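Alpha-1,3-glucanase (Paenibacillus glycanilyticus, PDB 6K0P) probably hydrolyses alpha-1,3-glucan as a family 87 glycoside hydrolase, here captured as an engineered variant of its catalytic domain in complex with nigerose. Local coordinates at residues I333-D345 / G367-T379. The protein carries 1 engineered substitution. Sequence-based numbering, arbitrary orientation.
Sequences INMTNGSSYNVID and GSYNVGNKYTNLT
Ile-344 lays its CG1 over one face of the Tyr-375 ring, 4.0 Å from the centroid and displaced toward the rim, a CH-pi contact. Asn-373 CB meets the edge of that ring in plane, while CB and CG of Met-335 pack against the phenol oxygen, which is hydrogen-bonded to the carbonyl of Ala-358 on the neighbouring strand. A second ring, that of Tyr-341, carries the carbonyl O of Val-371 over the centre of one face, and its hydroxyl end rests on Val-371 CG2. Between the two rings, the amides of Asn-342 and Asn-373 lie side by side as rungs of an asparagine ladder, nearly coplanar (6° apart) and joined edge to edge by an N-H...O bond. Asn-373 OD1 takes Asn-342 ND2 at 3.0 Å in its carbonyl plane and the backbone N of Asn-342 from above that plane. Asn-373 ND2 donates almost straight to Ser-339 O (3.0 Å, 168°). Such ladders typify the right-handed parallel beta-helix of the pectate-lyase-like clan, in which successive coils place like residues in register; here strands 343-345 and 374-376 run parallel, and Asn-342 repeats the pattern one coil back, its ND2 bonding to Ser-315 O and its OD1 to the backbone N of Asn-318. Replacing Asn-373 with an alanine is likely to leave Ser-339 O without this donor, and both the backbone N and the ND2 of Asn-342 without the oxygen they share. With CG anti to its carbonyl carbon (chi1 -61°), Asn-370 brings OD1 to Gly-338 N at 2.7 Å, holding the type I' turn Thr-336 to Ser-339, in which the side chain of Asn-337 lies near a bound glucose. At the other end, Asp-345 OD1 is gripped twice: it turns its syn lone pair to Asn-377 ND2 at 2.8 Å, and Thr-376 OG1 donates from above the carboxylate plane at 2.7 Å.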
loop_
_atom_site.group_PDB
_atom_site.type_symbol
_atom_site.label_atom_id
_atom_site.label_comp_id
_atom_site.label_asym_id
_atom_site.label_seq_id
_atom_site.Cartn_x
_atom_site.Cartn_y
_atom_site.Cartn_z
ATOM N N ILE A 333 -2.456 -0.496 6.816
ATOM C CA ILE A 333 -2.931 -1.207 8.000
ATOM C C ILE A 333 -1.718 -1.790 8.702
ATOM O O ILE A 333 -0.907 -2.480 8.070
ATOM C CB ILE A 333 -3.916 -2.343 7.664
ATOM C CG1 ILE A 333 -5.191 -1.804 7.010
ATOM C CG2 ILE A 333 -4.256 -3.121 8.934
ATOM C CD1 ILE A 333 -6.152 -2.900 6.545
ATOM N N ASN A 334 -1.593 -1.513 9.999
ATOM C CA ASN A 334 -0.570 -2.121 10.837
ATOM C C ASN A 334 -1.285 -2.704 12.044
ATOM O O ASN A 334 -2.266 -2.131 12.525
ATOM C CB ASN A 334 0.453 -1.070 11.289
ATOM C CG ASN A 334 1.716 -1.680 11.896
ATOM O OD1 ASN A 334 1.882 -2.898 11.947
ATOM N ND2 ASN A 334 2.613 -0.817 12.355
ATOM N N MET A 335 -0.842 -3.873 12.487
ATOM C CA MET A 335 -1.392 -4.513 13.674
ATOM C C MET A 335 -0.223 -4.793 14.598
ATOM O O MET A 335 0.708 -5.502 14.210
ATOM C CB MET A 335 -2.120 -5.805 13.294
ATOM C CG MET A 335 -3.254 -5.592 12.293
ATOM S SD MET A 335 -4.583 -4.538 12.918
ATOM C CE MET A 335 -5.283 -5.652 14.090
ATOM N N THR A 336 -0.250 -4.211 15.792
ATOM C CA THR A 336 0.927 -4.207 16.652
ATOM C C THR A 336 0.607 -4.740 18.042
ATOM O O THR A 336 -0.554 -4.874 18.447
ATOM C CB THR A 336 1.536 -2.800 16.795
ATOM O OG1 THR A 336 0.783 -2.050 17.764
ATOM C CG2 THR A 336 1.533 -2.056 15.471
ATOM N N ASN A 337 1.678 -5.044 18.776
ATOM C CA ASN A 337 1.648 -5.122 20.240
ATOM C C ASN A 337 0.575 -6.078 20.760
ATOM O O ASN A 337 -0.267 -5.704 21.580
ATOM C CB ASN A 337 1.486 -3.728 20.857
ATOM C CG ASN A 337 2.637 -2.803 20.516
ATOM O OD1 ASN A 337 3.464 -3.110 19.652
ATOM N ND2 ASN A 337 2.697 -1.661 21.195
ATOM N N GLY A 338 0.622 -7.325 20.296
ATOM C CA GLY A 338 -0.270 -8.360 20.769
ATOM C C GLY A 338 -1.411 -8.687 19.834
ATOM O O GLY A 338 -2.107 -9.685 20.056
ATOM N N SER A 339 -1.619 -7.886 18.791
ATOM C CA SER A 339 -2.733 -8.102 17.877
ATOM C C SER A 339 -2.689 -9.492 17.265
ATOM O O SER A 339 -1.719 -9.852 16.582
ATOM C CB SER A 339 -2.705 -7.037 16.781
ATOM O OG SER A 339 -2.826 -5.738 17.338
ATOM N N SER A 340 -3.761 -10.264 17.469
ATOM C CA SER A 340 -3.777 -11.675 17.116
ATOM C C SER A 340 -5.099 -12.076 16.479
ATOM O O SER A 340 -6.142 -11.457 16.713
ATOM C CB SER A 340 -3.523 -12.533 18.361
ATOM O OG SER A 340 -2.228 -12.273 18.874
ATOM N N TYR A 341 -5.043 -13.131 15.665
ATOM C CA TYR A 341 -6.241 -13.764 15.112
ATOM C C TYR A 341 -7.071 -12.806 14.262
ATOM O O TYR A 341 -8.298 -12.930 14.183
ATOM C CB TYR A 341 -7.091 -14.443 16.194
ATOM C CG TYR A 341 -6.279 -15.424 17.004
ATOM C CD1 TYR A 341 -5.837 -16.611 16.433
ATOM C CD2 TYR A 341 -5.929 -15.152 18.320
ATOM C CE1 TYR A 341 -5.076 -17.507 17.155
ATOM C CE2 TYR A 341 -5.168 -16.049 19.055
ATOM C CZ TYR A 341 -4.750 -17.215 18.459
ATOM O OH TYR A 341 -3.992 -18.114 19.181
ATOM N N ASN A 342 -6.410 -11.851 13.614
ATOM C CA ASN A 342 -7.097 -10.931 12.721
ATOM C C ASN A 342 -7.141 -11.489 11.309
ATOM O O ASN A 342 -6.257 -12.242 10.878
ATOM C CB ASN A 342 -6.411 -9.568 12.718
ATOM C CG ASN A 342 -6.466 -8.899 14.073
ATOM O OD1 ASN A 342 -7.514 -8.396 14.484
ATOM N ND2 ASN A 342 -5.349 -8.907 14.785
ATOM N N VAL A 343 -8.177 -11.093 10.580
ATOM C CA VAL A 343 -8.385 -11.466 9.190
ATOM C C VAL A 343 -8.247 -10.190 8.366
ATOM O O VAL A 343 -9.124 -9.321 8.400
ATOM C CB VAL A 343 -9.762 -12.115 9.002
ATOM C CG1 VAL A 343 -10.064 -12.348 7.525
ATOM C CG2 VAL A 343 -9.808 -13.434 9.778
ATOM N N ILE A 344 -7.131 -10.065 7.653
ATOM C CA ILE A 344 -6.883 -8.941 6.753
ATOM C C ILE A 344 -6.933 -9.523 5.348
ATOM O O ILE A 344 -5.932 -10.048 4.849
ATOM C CB ILE A 344 -5.525 -8.278 7.051
ATOM C CG1 ILE A 344 -5.391 -7.971 8.548
ATOM C CG2 ILE A 344 -5.326 -7.018 6.202
ATOM C CD1 ILE A 344 -6.460 -7.077 9.102
ATOM N N ASP A 345 -8.102 -9.464 4.710
ATOM C CA ASP A 345 -8.378 -10.254 3.518
ATOM C C ASP A 345 -8.909 -9.388 2.387
ATOM O O ASP A 345 -9.844 -8.605 2.580
ATOM C CB ASP A 345 -9.420 -11.328 3.834
ATOM C CG ASP A 345 -9.755 -12.173 2.635
ATOM O OD1 ASP A 345 -8.815 -12.629 1.953
ATOM O OD2 ASP A 345 -10.956 -12.398 2.379
ATOM N N GLY A 367 1.210 -10.680 27.189
ATOM C CA GLY A 367 1.219 -11.210 25.837
ATOM C C GLY A 367 2.611 -11.306 25.242
ATOM O O GLY A 367 3.417 -10.385 25.374
ATOM N N SER A 368 2.887 -12.428 24.575
ATOM C CA SER A 368 4.216 -12.712 24.045
ATOM C C SER A 368 4.377 -12.229 22.604
ATOM O O SER A 368 5.241 -11.395 22.313
ATOM C CB SER A 368 4.495 -14.214 24.134
ATOM O OG SER A 368 5.165 -14.547 25.337
ATOM N N TYR A 369 3.555 -12.751 21.695
ATOM C CA TYR A 369 3.692 -12.500 20.268
ATOM C C TYR A 369 2.342 -12.149 19.666
ATOM O O TYR A 369 1.290 -12.557 20.173
ATOM C CB TYR A 369 4.166 -13.768 19.545
ATOM C CG TYR A 369 5.475 -14.337 20.034
ATOM C CD1 TYR A 369 6.682 -13.887 19.514
ATOM C CD2 TYR A 369 5.505 -15.355 20.979
ATOM C CE1 TYR A 369 7.888 -14.406 19.943
ATOM C CE2 TYR A 369 6.708 -15.884 21.416
ATOM C CZ TYR A 369 7.896 -15.405 20.893
ATOM O OH TYR A 369 9.101 -15.915 21.323
ATOM N N ASN A 370 2.380 -11.402 18.563
ATOM C CA ASN A 370 1.237 -11.373 17.660
ATOM C C ASN A 370 1.162 -12.729 16.973
ATOM O O ASN A 370 2.139 -13.165 16.358
ATOM C CB ASN A 370 1.440 -10.303 16.584
ATOM C CG ASN A 370 1.563 -8.910 17.149
ATOM O OD1 ASN A 370 1.909 -8.723 18.312
ATOM N ND2 ASN A 370 1.309 -7.915 16.310
ATOM N N VAL A 371 0.012 -13.397 17.062
ATOM C CA VAL A 371 -0.117 -14.767 16.571
ATOM C C VAL A 371 -1.414 -14.960 15.799
ATOM O O VAL A 371 -2.417 -14.278 16.040
ATOM C CB VAL A 371 -0.016 -15.834 17.696
ATOM C CG1 VAL A 371 1.263 -15.670 18.512
ATOM C CG2 VAL A 371 -1.254 -15.810 18.599
ATOM N N GLY A 372 -1.397 -15.920 14.877
ATOM C CA GLY A 372 -2.631 -16.395 14.284
ATOM C C GLY A 372 -3.273 -15.456 13.294
ATOM O O GLY A 372 -4.436 -15.667 12.931
ATOM N N ASN A 373 -2.559 -14.432 12.846
ATOM C CA ASN A 373 -3.108 -13.498 11.876
ATOM C C ASN A 373 -3.026 -14.077 10.472
ATOM O O ASN A 373 -2.147 -14.882 10.157
ATOM C CB ASN A 373 -2.338 -12.180 11.934
ATOM C CG ASN A 373 -2.500 -11.483 13.271
ATOM O OD1 ASN A 373 -3.548 -10.907 13.555
ATOM N ND2 ASN A 373 -1.463 -11.533 14.106
ATOM N N LYS A 374 -3.973 -13.674 9.631
ATOM C CA LYS A 374 -4.046 -14.129 8.249
ATOM C C LYS A 374 -4.176 -12.895 7.373
ATOM O O LYS A 374 -5.208 -12.214 7.400
ATOM C CB LYS A 374 -5.215 -15.094 8.044
ATOM C CG LYS A 374 -5.030 -16.417 8.804
ATOM C CD LYS A 374 -6.218 -17.341 8.604
ATOM C CE LYS A 374 -6.047 -18.633 9.393
ATOM N NZ LYS A 374 -4.819 -19.385 8.998
ATOM N N TYR A 375 -3.116 -12.597 6.625
ATOM C CA TYR A 375 -3.060 -11.481 5.681
ATOM C C TYR A 375 -3.139 -12.147 4.310
ATOM O O TYR A 375 -2.151 -12.707 3.828
ATOM C CB TYR A 375 -1.738 -10.735 5.846
ATOM C CG TYR A 375 -1.628 -9.768 7.020
ATOM C CD1 TYR A 375 -1.906 -10.163 8.331
ATOM C CD2 TYR A 375 -1.186 -8.466 6.823
ATOM C CE1 TYR A 375 -1.778 -9.269 9.396
ATOM C CE2 TYR A 375 -1.046 -7.578 7.884
ATOM C CZ TYR A 375 -1.349 -7.979 9.166
ATOM O OH TYR A 375 -1.217 -7.093 10.213
ATOM N N THR A 376 -4.317 -12.119 3.690
ATOM C CA THR A 376 -4.592 -12.949 2.522
ATOM C C THR A 376 -5.181 -12.118 1.393
ATOM O O THR A 376 -5.953 -11.184 1.632
ATOM C CB THR A 376 -5.557 -14.098 2.857
ATOM O OG1 THR A 376 -6.774 -13.564 3.402
ATOM C CG2 THR A 376 -4.933 -15.050 3.880
ATOM N N ASN A 377 -4.819 -12.469 0.157
ATOM C CA ASN A 377 -5.403 -11.844 -1.027
ATOM C C ASN A 377 -5.231 -10.327 -0.969
ATOM O O ASN A 377 -6.189 -9.561 -1.050
ATOM C CB ASN A 377 -6.878 -12.241 -1.191
ATOM C CG ASN A 377 -7.090 -13.745 -1.136
ATOM O OD1 ASN A 377 -6.464 -14.493 -1.884
ATOM N ND2 ASN A 377 -7.965 -14.192 -0.243
ATOM N N LEU A 378 -3.980 -9.900 -0.823
ATOM C CA LEU A 378 -3.673 -8.490 -0.622
ATOM C C LEU A 378 -2.862 -7.955 -1.792
ATOM O O LEU A 378 -1.950 -8.629 -2.292
ATOM C CB LEU A 378 -2.880 -8.282 0.669
ATOM C CG LEU A 378 -3.534 -8.739 1.976
ATOM C CD1 LEU A 378 -2.635 -8.381 3.162
ATOM C CD2 LEU A 378 -4.917 -8.106 2.152
ATOM N N THR A 379 -3.185 -6.736 -2.219
ATOM C CA THR A 379 -2.419 -6.038 -3.240
ATOM C C THR A 379 -1.902 -4.737 -2.650
ATOM O O THR A 379 -2.652 -4.007 -1.993
ATOM C CB THR A 379 -3.299 -5.754 -4.455
ATOM O OG1 THR A 379 -3.618 -6.999 -5.090
ATOM C CG2 THR A 379 -2.593 -4.822 -5.443
HETATM O O HOH W 1 -6.715 -15.054 11.521
#